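Local coordinates for glutathione S-transferase (PDB 4GF0), which binds glutathione and, as a glutathione S-transferase homologue, probably conjugates its thiol to electrophilic compounds, at residues A93-R96 with S97-Y101; A141-E145 with S146-R150; A181-P184 with K185-T188. All coordinates share one frame; numbering follows the deposited sequence.

Contact 1 of 3, residues A93-R96 with S97-Y101; sequences AQMR and SAMYY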
ATOM      1  N   ALA A  93      -9.426 -10.598  -2.850  1.00 12.43           N
ATOM      2  CA  ALA A  93      -9.648  -9.364  -2.103  1.00 12.96           C
ATOM      3  C   ALA A  93      -9.157  -9.518  -0.665  1.00 14.94           C
ATOM      4  O   ALA A  93      -8.645  -8.576  -0.057  1.00 14.17           O
ATOM      5  CB  ALA A  93     -11.131  -8.956  -2.151  1.00 12.18           C
ATOM      6  N   GLN A  94      -9.301 -10.713  -0.109  1.00 13.36           N
ATOM      7  CA  GLN A  94      -8.816 -10.952   1.240  1.00 11.33           C
ATOM      8  C   GLN A  94      -7.291 -10.941   1.250  1.00 14.42           C
ATOM      9  O   GLN A  94      -6.681 -10.481   2.206  1.00 13.99           O
ATOM     10  CB  GLN A  94      -9.384 -12.267   1.778  1.00 13.22           C
ATOM     11  CG  GLN A  94     -10.890 -12.222   1.977  1.00 19.05           C
ATOM     12  CD  GLN A  94     -11.485 -13.584   2.241  1.00 24.71           C
ATOM     13  OE1 GLN A  94     -11.079 -14.580   1.632  1.00 24.08           O
ATOM     14  NE2 GLN A  94     -12.468 -13.639   3.141  1.00 25.25           N
ATOM     15  N   MET A  95      -6.695 -11.460   0.176  1.00 11.17           N
ATOM     16  CA  MET A  95      -5.251 -11.417  -0.018  1.00 11.06           C
ATOM     17  C   MET A  95      -4.806  -9.959  -0.077  1.00 12.60           C
ATOM     18  O   MET A  95      -3.870  -9.562   0.606  1.00 10.25           O
ATOM     19  CB  MET A  95      -4.876 -12.122  -1.324  1.00  9.98           C
ATOM     20  CG  MET A  95      -3.395 -12.062  -1.689  1.00 11.55           C
ATOM     21  SD  MET A  95      -3.137 -12.465  -3.422  1.00 13.02           S
ATOM     22  CE  MET A  95      -3.671 -10.931  -4.201  1.00 11.96           C
ATOM     23  N   ARG A  96      -5.496  -9.148  -0.871  1.00 12.18           N
ATOM     24  CA  ARG A  96      -5.094  -7.746  -1.021  1.00  9.29           C
ATOM     25  C   ARG A  96      -5.381  -6.912   0.217  1.00 12.08           C
ATOM     26  O   ARG A  96      -4.680  -5.937   0.480  1.00 11.74           O
ATOM     27  CB  ARG A  96      -5.698  -7.106  -2.280  1.00 10.69           C
ATOM     28  CG  ARG A  96      -5.048  -7.637  -3.557  1.00 10.52           C
ATOM     29  CD  ARG A  96      -5.382  -6.792  -4.773  1.00 10.55           C
ATOM     30  NE  ARG A  96      -4.867  -7.468  -5.962  1.00 10.86           N
ATOM     31  CZ  ARG A  96      -5.589  -8.279  -6.731  1.00 13.84           C
ATOM     32  NH1 ARG A  96      -6.876  -8.486  -6.466  1.00 14.25           N
ATOM     33  NH2 ARG A  96      -5.017  -8.884  -7.770  1.00 12.93           N
ATOM     34  N   SER A  97      -6.398  -7.294   0.983  1.00 12.45           N
ATOM     35  CA  SER A  97      -6.687  -6.594   2.225  1.00 11.21           C
ATOM     36  C   SER A  97      -5.500  -6.752   3.148  1.00 11.75           C
ATOM     37  O   SER A  97      -5.081  -5.800   3.801  1.00 13.87           O
ATOM     38  CB  SER A  97      -7.930  -7.169   2.900  1.00 14.33           C
ATOM     39  OG  SER A  97      -8.120  -6.563   4.170  1.00 22.39           O
ATOM     40  N   ALA A  98      -4.952  -7.964   3.199  1.00 12.84           N
ATOM     41  CA  ALA A  98      -3.786  -8.213   4.039  1.00 15.16           C
ATOM     42  C   ALA A  98      -2.622  -7.358   3.558  1.00 13.30           C
ATOM     43  O   ALA A  98      -1.907  -6.761   4.362  1.00 13.13           O
ATOM     44  CB  ALA A  98      -3.408  -9.689   4.004  1.00 14.97           C
ATOM     45  N   MET A  99      -2.443  -7.290   2.243  1.00  9.89           N
ATOM     46  CA  MET A  99      -1.331  -6.528   1.670  1.00 11.48           C
ATOM     47  C   MET A  99      -1.451  -5.031   1.952  1.00 12.88           C
ATOM     48  O   MET A  99      -0.484  -4.394   2.352  1.00 12.55           O
ATOM     49  CB  MET A  99      -1.188  -6.808   0.171  1.00 13.94           C
ATOM     50  CG  MET A  99      -0.882  -8.275  -0.126  1.00  8.85           C
ATOM     51  SD  MET A  99      -1.255  -8.738  -1.838  1.00 13.43           S
ATOM     52  CE  MET A  99      -0.035  -7.779  -2.716  1.00 15.19           C
ATOM     53  N   TYR A 100      -2.633  -4.467   1.757  1.00  9.96           N
ATOM     54  CA  TYR A 100      -2.806  -3.045   2.040  1.00 12.94           C
ATOM     55  C   TYR A 100      -2.706  -2.745   3.524  1.00 15.23           C
ATOM     56  O   TYR A 100      -2.229  -1.676   3.895  1.00 13.68           O
ATOM     57  CB  TYR A 100      -4.116  -2.508   1.465  1.00 12.46           C
ATOM     58  CG  TYR A 100      -4.004  -2.131   0.002  1.00 11.78           C
ATOM     59  CD1 TYR A 100      -3.584  -0.866  -0.376  1.00 11.52           C
ATOM     60  CD2 TYR A 100      -4.321  -3.042  -0.995  1.00 11.48           C
ATOM     61  CE1 TYR A 100      -3.478  -0.510  -1.713  1.00  9.96           C
ATOM     62  CE2 TYR A 100      -4.212  -2.702  -2.340  1.00 13.24           C
ATOM     63  CZ  TYR A 100      -3.798  -1.432  -2.685  1.00 14.43           C
ATOM     64  OH  TYR A 100      -3.707  -1.084  -4.005  1.00 12.12           O
ATOM     65  N   TYR A 101      -3.157  -3.671   4.370  1.00 10.45           N
ATOM     66  CA  TYR A 101      -2.990  -3.499   5.817  1.00 13.14           C
ATOM     67  C   TYR A 101      -1.506  -3.400   6.168  1.00 12.82           C
ATOM     68  O   TYR A 101      -1.086  -2.558   6.964  1.00 14.17           O
ATOM     69  CB  TYR A 101      -3.625  -4.652   6.605  1.00 11.82           C
ATOM     70  CG  TYR A 101      -3.391  -4.521   8.089  1.00 16.61           C
ATOM     71  CD1 TYR A 101      -4.165  -3.665   8.854  1.00 18.23           C
ATOM     72  CD2 TYR A 101      -2.380  -5.232   8.718  1.00 20.85           C
ATOM     73  CE1 TYR A 101      -3.954  -3.527  10.205  1.00 19.38           C
ATOM     74  CE2 TYR A 101      -2.162  -5.103  10.087  1.00 18.99           C
ATOM     75  CZ  TYR A 101      -2.956  -4.250  10.818  1.00 20.10           C
ATOM     76  OH  TYR A 101      -2.750  -4.102  12.168  1.00 21.67           O
TER
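Ala93 to Tyr101 form a single run of helix 89-111, in which each carbonyl of the first four residues takes an N-H four places on: Ser97 N reaches Ala93 O at 2.8 Å, Ala98 N and Met99 N follow on Gln94 O and Met95 O, and Tyr100 N meets Arg96 O at 2.8 Å, nearly straight, with an N-H...O angle of 169°. That last carbonyl oxygen also lies in the plane of the Tyr100 ring, at its edge, 3.3 Å from Tyr100 CD2. Met95 and Met99, one turn apart, run side by side in the same direction, with Met95 CG and CE each about 4.0 Å from Met99 SD. Met95 bends back at its third torsion (chi3 76°), which carries CE over one face of the Arg96 guanidinium, 4.0 Å above its plane and toward the rim. Met95 and Ala98 face helix 162-170 of the same chain and Tyr101 faces helix 123-148, while Tyr100 stacks on Tyr100 of the second subunit, Ser97 OG bonds to Thr66 OG1 of that subunit, and Met99 touches both chains. Met95 CE thus covers part of one guanidinium face, while the salt bridge from Arg96 NE to Asp73 of the same chain probably carries most of the charge balance, with at most a weak, long pairing to Asp73 of the second subunit.

Contact 2 of 3, residues A141-E145 with S146-R150; sequences ADFVE and SDILR
The helix running through 141-145 widens into a pi-type turn at 146-148, where Val144 O is gripped by two donors, Ile148 N at 3.1 Å from above the carbonyl plane and Leu149 N at 2.9 Å, nearly straight and in that plane. Phe143 lies under Asp147, whose CB sits over one ring face, 3.7 Å from the centroid and 19° off the normal, a CH-pi contact; the carboxylate plane is turned only 10° from that of the ring. With Phe143 CG anti to the backbone N (chi1 -174°), the ring swings forward along the helix and also meets Ile148, Phe143 CE2 lying 3.7 Å from Ile148 CG1. This is the C-terminal part of helix 123-148 in the all-helical C-terminal domain of the glutathione transferase fold, and Ile148 and Phe143 both pack on Tyr101 of helix 89-111. An alanine in place of Phe143 would remove the ring under Asp147 CB and beside Ile148, and would probably leave Tyr101 without its aromatic neighbour and Ile148 freer to shift. Val144 turns to the inner side, its CG2 4.2 Å from Ile148 CD1, with Leu166 and Ile186 packed against it. Its other branch, Val144 CG1, lies equally far from Leu149 CG, and Leu149 in turn rests on the same Leu166 and Ile186 and on Phe189.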
ATOM      1  N   ALA A 141       0.343  -7.200  15.365  1.00 17.85           N
ATOM      2  CA  ALA A 141       0.461  -8.657  15.407  1.00 19.23           C
ATOM      3  C   ALA A 141      -0.830  -9.293  15.929  1.00 18.56           C
ATOM      4  O   ALA A 141      -1.255 -10.350  15.436  1.00 20.82           O
ATOM      5  CB  ALA A 141       1.650  -9.081  16.237  1.00 22.37           C
ATOM      6  N   ASP A 142      -1.461  -8.637  16.902  1.00 19.48           N
ATOM      7  CA  ASP A 142      -2.755  -9.077  17.432  1.00 22.57           C
ATOM      8  C   ASP A 142      -3.790  -9.190  16.318  1.00 20.35           C
ATOM      9  O   ASP A 142      -4.514 -10.186  16.210  1.00 19.96           O
ATOM     10  CB  ASP A 142      -3.278  -8.089  18.478  1.00 24.69           C
ATOM     11  CG  ASP A 142      -2.567  -8.193  19.804  1.00 31.27           C
ATOM     12  OD1 ASP A 142      -1.777  -9.138  20.001  1.00 29.28           O
ATOM     13  OD2 ASP A 142      -2.823  -7.322  20.667  1.00 31.07           O
ATOM     14  N   PHE A 143      -3.861  -8.151  15.495  1.00 19.58           N
ATOM     15  CA  PHE A 143      -4.777  -8.133  14.361  1.00 19.31           C
ATOM     16  C   PHE A 143      -4.440  -9.166  13.292  1.00 20.21           C
ATOM     17  O   PHE A 143      -5.341  -9.781  12.712  1.00 20.72           O
ATOM     18  CB  PHE A 143      -4.821  -6.743  13.733  1.00 17.99           C
ATOM     19  CG  PHE A 143      -5.841  -6.615  12.644  1.00 21.21           C
ATOM     20  CD1 PHE A 143      -7.172  -6.400  12.956  1.00 31.92           C
ATOM     21  CD2 PHE A 143      -5.475  -6.718  11.317  1.00 26.09           C
ATOM     22  CE1 PHE A 143      -8.126  -6.282  11.958  1.00 32.56           C
ATOM     23  CE2 PHE A 143      -6.423  -6.610  10.314  1.00 30.71           C
ATOM     24  CZ  PHE A 143      -7.750  -6.386  10.637  1.00 30.69           C
ATOM     25  N   VAL A 144      -3.155  -9.337  12.997  1.00 16.45           N
ATOM     26  CA  VAL A 144      -2.736 -10.374  12.068  1.00 17.77           C
ATOM     27  C   VAL A 144      -3.235 -11.731  12.553  1.00 20.19           C
ATOM     28  O   VAL A 144      -3.827 -12.494  11.788  1.00 21.39           O
ATOM     29  CB  VAL A 144      -1.198 -10.422  11.928  1.00 18.78           C
ATOM     30  CG1 VAL A 144      -0.759 -11.716  11.241  1.00 18.78           C
ATOM     31  CG2 VAL A 144      -0.707  -9.215  11.144  1.00 16.58           C
ATOM     32  N   GLU A 145      -2.996 -12.008  13.830  1.00 19.20           N
ATOM     33  CA  GLU A 145      -3.326 -13.294  14.430  1.00 22.39           C
ATOM     34  C   GLU A 145      -4.836 -13.548  14.420  1.00 24.30           C
ATOM     35  O   GLU A 145      -5.282 -14.659  14.164  1.00 29.94           O
ATOM     36  CB  GLU A 145      -2.761 -13.361  15.860  1.00 22.09           C
ATOM     37  CG  GLU A 145      -3.038 -14.650  16.619  1.00 23.28           C
ATOM     38  CD  GLU A 145      -2.145 -15.799  16.180  1.00 25.55           C
ATOM     39  OE1 GLU A 145      -1.181 -15.567  15.412  1.00 24.10           O
ATOM     40  OE2 GLU A 145      -2.401 -16.942  16.611  1.00 23.41           O
ATOM     41  N   SER A 146      -5.621 -12.508  14.658  1.00 21.39           N
ATOM     42  CA  SER A 146      -7.060 -12.681  14.827  1.00 27.62           C
ATOM     43  C   SER A 146      -7.849 -12.488  13.535  1.00 30.21           C
ATOM     44  O   SER A 146      -8.933 -13.048  13.379  1.00 33.12           O
ATOM     45  CB  SER A 146      -7.581 -11.710  15.882  1.00 29.43           C
ATOM     46  OG  SER A 146      -7.522 -10.387  15.386  1.00 30.13           O
ATOM     47  N   ASP A 147      -7.317 -11.698  12.607  1.00 26.17           N
ATOM     48  CA  ASP A 147      -8.132 -11.226  11.485  1.00 22.16           C
ATOM     49  C   ASP A 147      -7.516 -11.330  10.096  1.00 26.40           C
ATOM     50  O   ASP A 147      -8.181 -11.050   9.101  1.00 31.59           O
ATOM     51  CB  ASP A 147      -8.571  -9.785  11.736  1.00 26.03           C
ATOM     52  CG  ASP A 147      -9.715  -9.693  12.719  1.00 36.58           C
ATOM     53  OD1 ASP A 147     -10.849  -9.407  12.286  1.00 44.17           O
ATOM     54  OD2 ASP A 147      -9.480  -9.912  13.921  1.00 36.35           O
ATOM     55  N   ILE A 148      -6.256 -11.729  10.015  1.00 24.76           N
ATOM     56  CA  ILE A 148      -5.620 -11.860   8.708  1.00 19.71           C
ATOM     57  C   ILE A 148      -5.212 -13.292   8.414  1.00 24.74           C
ATOM     58  O   ILE A 148      -5.541 -13.832   7.358  1.00 22.82           O
ATOM     59  CB  ILE A 148      -4.391 -10.944   8.577  1.00 22.47           C
ATOM     60  CG1 ILE A 148      -4.837  -9.482   8.548  1.00 29.36           C
ATOM     61  CG2 ILE A 148      -3.580 -11.299   7.324  1.00 24.71           C
ATOM     62  CD1 ILE A 148      -3.703  -8.504   8.323  1.00 27.47           C
ATOM     63  N   LEU A 149      -4.502 -13.909   9.354  1.00 19.14           N
ATOM     64  CA  LEU A 149      -3.938 -15.233   9.128  1.00 17.69           C
ATOM     65  C   LEU A 149      -4.968 -16.333   9.362  1.00 23.33           C
ATOM     66  O   LEU A 149      -5.291 -16.658  10.509  1.00 26.03           O
ATOM     67  CB  LEU A 149      -2.755 -15.471  10.066  1.00 25.81           C
ATOM     68  CG  LEU A 149      -1.330 -15.459   9.541  1.00 31.68           C
ATOM     69  CD1 LEU A 149      -0.401 -15.866  10.676  1.00 21.11           C
ATOM     70  CD2 LEU A 149      -1.163 -16.390   8.335  1.00 23.98           C
ATOM     71  N   ARG A 150      -5.486 -16.910   8.285  1.00 23.40           N
ATOM     72  CA  ARG A 150      -6.403 -18.035   8.425  1.00 25.35           C
ATOM     73  C   ARG A 150      -5.656 -19.291   8.887  1.00 25.54           C
ATOM     74  O   ARG A 150      -6.145 -20.032   9.740  1.00 22.92           O
ATOM     75  CB  ARG A 150      -7.163 -18.292   7.123  1.00 26.95           C
ATOM     76  CG  ARG A 150      -8.239 -19.352   7.259  1.00 38.13           C
ATOM     77  CD  ARG A 150      -9.201 -19.356   6.074  1.00 45.50           C
ATOM     78  NE  ARG A 150      -9.766 -20.690   5.867  1.00 57.02           N
ATOM     79  CZ  ARG A 150     -10.722 -21.226   6.620  1.00 62.28           C
ATOM     80  NH1 ARG A 150     -11.234 -20.544   7.637  1.00 64.06           N
ATOM     81  NH2 ARG A 150     -11.163 -22.450   6.357  1.00 63.83           N
TER

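Contact 3 of 3, residues A181-P184 with K185-T188; sequences AAYP and KITT
The start of helix 184-194 is built here, with Tyr183 at the N-cap position and Thr187 reaching back to it from the first turn. Tyr183 O takes two donors from this one residue: Thr187 N at 2.8 Å, approaching nearly head-on to the carbonyl, and Thr187 OG1 at 2.9 Å, which stands well above the carbonyl plane. The hydroxyl can do so because OG1 is anti to the carbonyl carbon of Thr187 (chi1 -65°), and that position also brings it within 3.5 Å of Ala181 CA. One residue on, Thr188 N bonds to Pro184 O at 2.9 Å. Proline suits the first turn of a helix, where its nitrogen, having no hydrogen, need not find a carbonyl behind it. Within the C-terminal domain this turn faces helix 123-148, whose Glu145 carboxylate accepts the backbone N-H groups of both Lys185 and Ile186. On the apolar side, Tyr183 and Ile186 run alongside each other, CB to CB at 3.7 Å, with Ile186 CD1 4.0 Å from Tyr183 CG. The phenol end leads away to Asp142 OD1, which Tyr183 OH hydrogen-bonds.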
ATOM      1  N   ALA A 181       6.551 -15.734  19.185  1.00 23.88           N
ATOM      2  CA  ALA A 181       6.132 -16.940  19.894  1.00 27.36           C
ATOM      3  C   ALA A 181       4.816 -16.770  20.657  1.00 26.69           C
ATOM      4  O   ALA A 181       4.132 -17.750  20.959  1.00 24.93           O
ATOM      5  CB  ALA A 181       7.221 -17.368  20.842  1.00 26.82           C
ATOM      6  N   ALA A 182       4.458 -15.532  20.976  1.00 24.09           N
ATOM      7  CA  ALA A 182       3.206 -15.276  21.690  1.00 25.35           C
ATOM      8  C   ALA A 182       2.000 -15.440  20.763  1.00 32.10           C
ATOM      9  O   ALA A 182       0.854 -15.408  21.211  1.00 28.05           O
ATOM     10  CB  ALA A 182       3.220 -13.896  22.314  1.00 31.73           C
ATOM     11  N   TYR A 183       2.267 -15.624  19.472  1.00 26.45           N
ATOM     12  CA  TYR A 183       1.215 -15.725  18.462  1.00 18.64           C
ATOM     13  C   TYR A 183       1.310 -17.058  17.746  1.00 20.05           C
ATOM     14  O   TYR A 183       2.142 -17.210  16.849  1.00 21.33           O
ATOM     15  CB  TYR A 183       1.381 -14.592  17.445  1.00 23.17           C
ATOM     16  CG  TYR A 183       1.369 -13.226  18.085  1.00 17.34           C
ATOM     17  CD1 TYR A 183       0.179 -12.544  18.271  1.00 24.42           C
ATOM     18  CD2 TYR A 183       2.539 -12.623  18.510  1.00 16.49           C
ATOM     19  CE1 TYR A 183       0.158 -11.294  18.861  1.00 20.51           C
ATOM     20  CE2 TYR A 183       2.526 -11.377  19.103  1.00 20.35           C
ATOM     21  CZ  TYR A 183       1.329 -10.718  19.272  1.00 20.57           C
ATOM     22  OH  TYR A 183       1.308  -9.475  19.859  1.00 22.70           O
ATOM     23  N   PRO A 184       0.472 -18.030  18.144  1.00 25.02           N
ATOM     24  CA  PRO A 184       0.617 -19.392  17.611  1.00 26.92           C
ATOM     25  C   PRO A 184       0.477 -19.486  16.092  1.00 23.46           C
ATOM     26  O   PRO A 184       1.285 -20.177  15.467  1.00 23.73           O
ATOM     27  CB  PRO A 184      -0.490 -20.192  18.328  1.00 32.11           C
ATOM     28  CG  PRO A 184      -1.353 -19.182  19.026  1.00 34.05           C
ATOM     29  CD  PRO A 184      -0.511 -17.962  19.244  1.00 29.71           C
ATOM     30  N   LYS A 185      -0.501 -18.800  15.501  1.00 19.61           N
ATOM     31  CA  LYS A 185      -0.672 -18.871  14.051  1.00 20.33           C
ATOM     32  C   LYS A 185       0.466 -18.190  13.297  1.00 20.00           C
ATOM     33  O   LYS A 185       0.922 -18.698  12.269  1.00 17.81           O
ATOM     34  CB  LYS A 185      -2.041 -18.340  13.620  1.00 24.00           C
ATOM     35  CG  LYS A 185      -3.185 -19.288  13.974  1.00 29.41           C
ATOM     36  CD  LYS A 185      -4.453 -18.932  13.218  1.00 34.33           C
ATOM     37  CE  LYS A 185      -4.996 -17.618  13.709  1.00 41.23           C
ATOM     38  NZ  LYS A 185      -6.143 -17.130  12.895  1.00 46.71           N
ATOM     39  N   ILE A 186       0.936 -17.058  13.812  1.00 18.19           N
ATOM     40  CA  ILE A 186       2.091 -16.394  13.219  1.00 18.21           C
ATOM     41  C   ILE A 186       3.303 -17.313  13.310  1.00 17.57           C
ATOM     42  O   ILE A 186       4.078 -17.422  12.366  1.00 19.32           O
ATOM     43  CB  ILE A 186       2.397 -15.035  13.899  1.00 19.17           C
ATOM     44  CG1 ILE A 186       1.294 -14.024  13.574  1.00 21.45           C
ATOM     45  CG2 ILE A 186       3.746 -14.489  13.435  1.00 18.89           C
ATOM     46  CD1 ILE A 186       1.531 -12.635  14.171  1.00 19.41           C
ATOM     47  N   THR A 187       3.442 -18.001  14.440  1.00 18.16           N
ATOM     48  CA  THR A 187       4.568 -18.907  14.638  1.00 18.57           C
ATOM     49  C   THR A 187       4.543 -20.043  13.619  1.00 18.79           C
ATOM     50  O   THR A 187       5.557 -20.329  12.976  1.00 17.90           O
ATOM     51  CB  THR A 187       4.589 -19.479  16.058  1.00 22.75           C
ATOM     52  OG1 THR A 187       4.809 -18.406  16.981  1.00 20.88           O
ATOM     53  CG2 THR A 187       5.708 -20.503  16.211  1.00 25.36           C
ATOM     54  N   THR A 188       3.380 -20.667  13.454  1.00 18.29           N
ATOM     55  CA  THR A 188       3.245 -21.744  12.474  1.00 20.26           C
ATOM     56  C   THR A 188       3.502 -21.215  11.073  1.00 21.03           C
ATOM     57  O   THR A 188       4.160 -21.871  10.267  1.00 17.41           O
ATOM     58  CB  THR A 188       1.860 -22.403  12.537  1.00 23.12           C
ATOM     59  OG1 THR A 188       1.697 -23.033  13.817  1.00 26.41           O
ATOM     60  CG2 THR A 188       1.726 -23.448  11.441  1.00 25.46           C
TER

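In the fold
Contact 1 is buried, near glutathione and at the dimer interface, whereas contacts 2 and 3 are partly buried and touched by no other chain of the assembly. Contacts 1 and 2 meet where helix 89-111 packs on helix 123-148, through apolar packing such as Ala98 CB to Ile148 CG2 at 3.7 Å. Contacts 2 and 3 are joined by polar groups as well as packing: Lys185 NZ lies 2.6 Å from Leu149 O, a probable hydrogen bond between the C-terminal region of helix 123-148 and the start of helix 184-194. Contacts 1 and 3 do not touch, their nearest atoms about 9 Å apart, while 141-150 touches both.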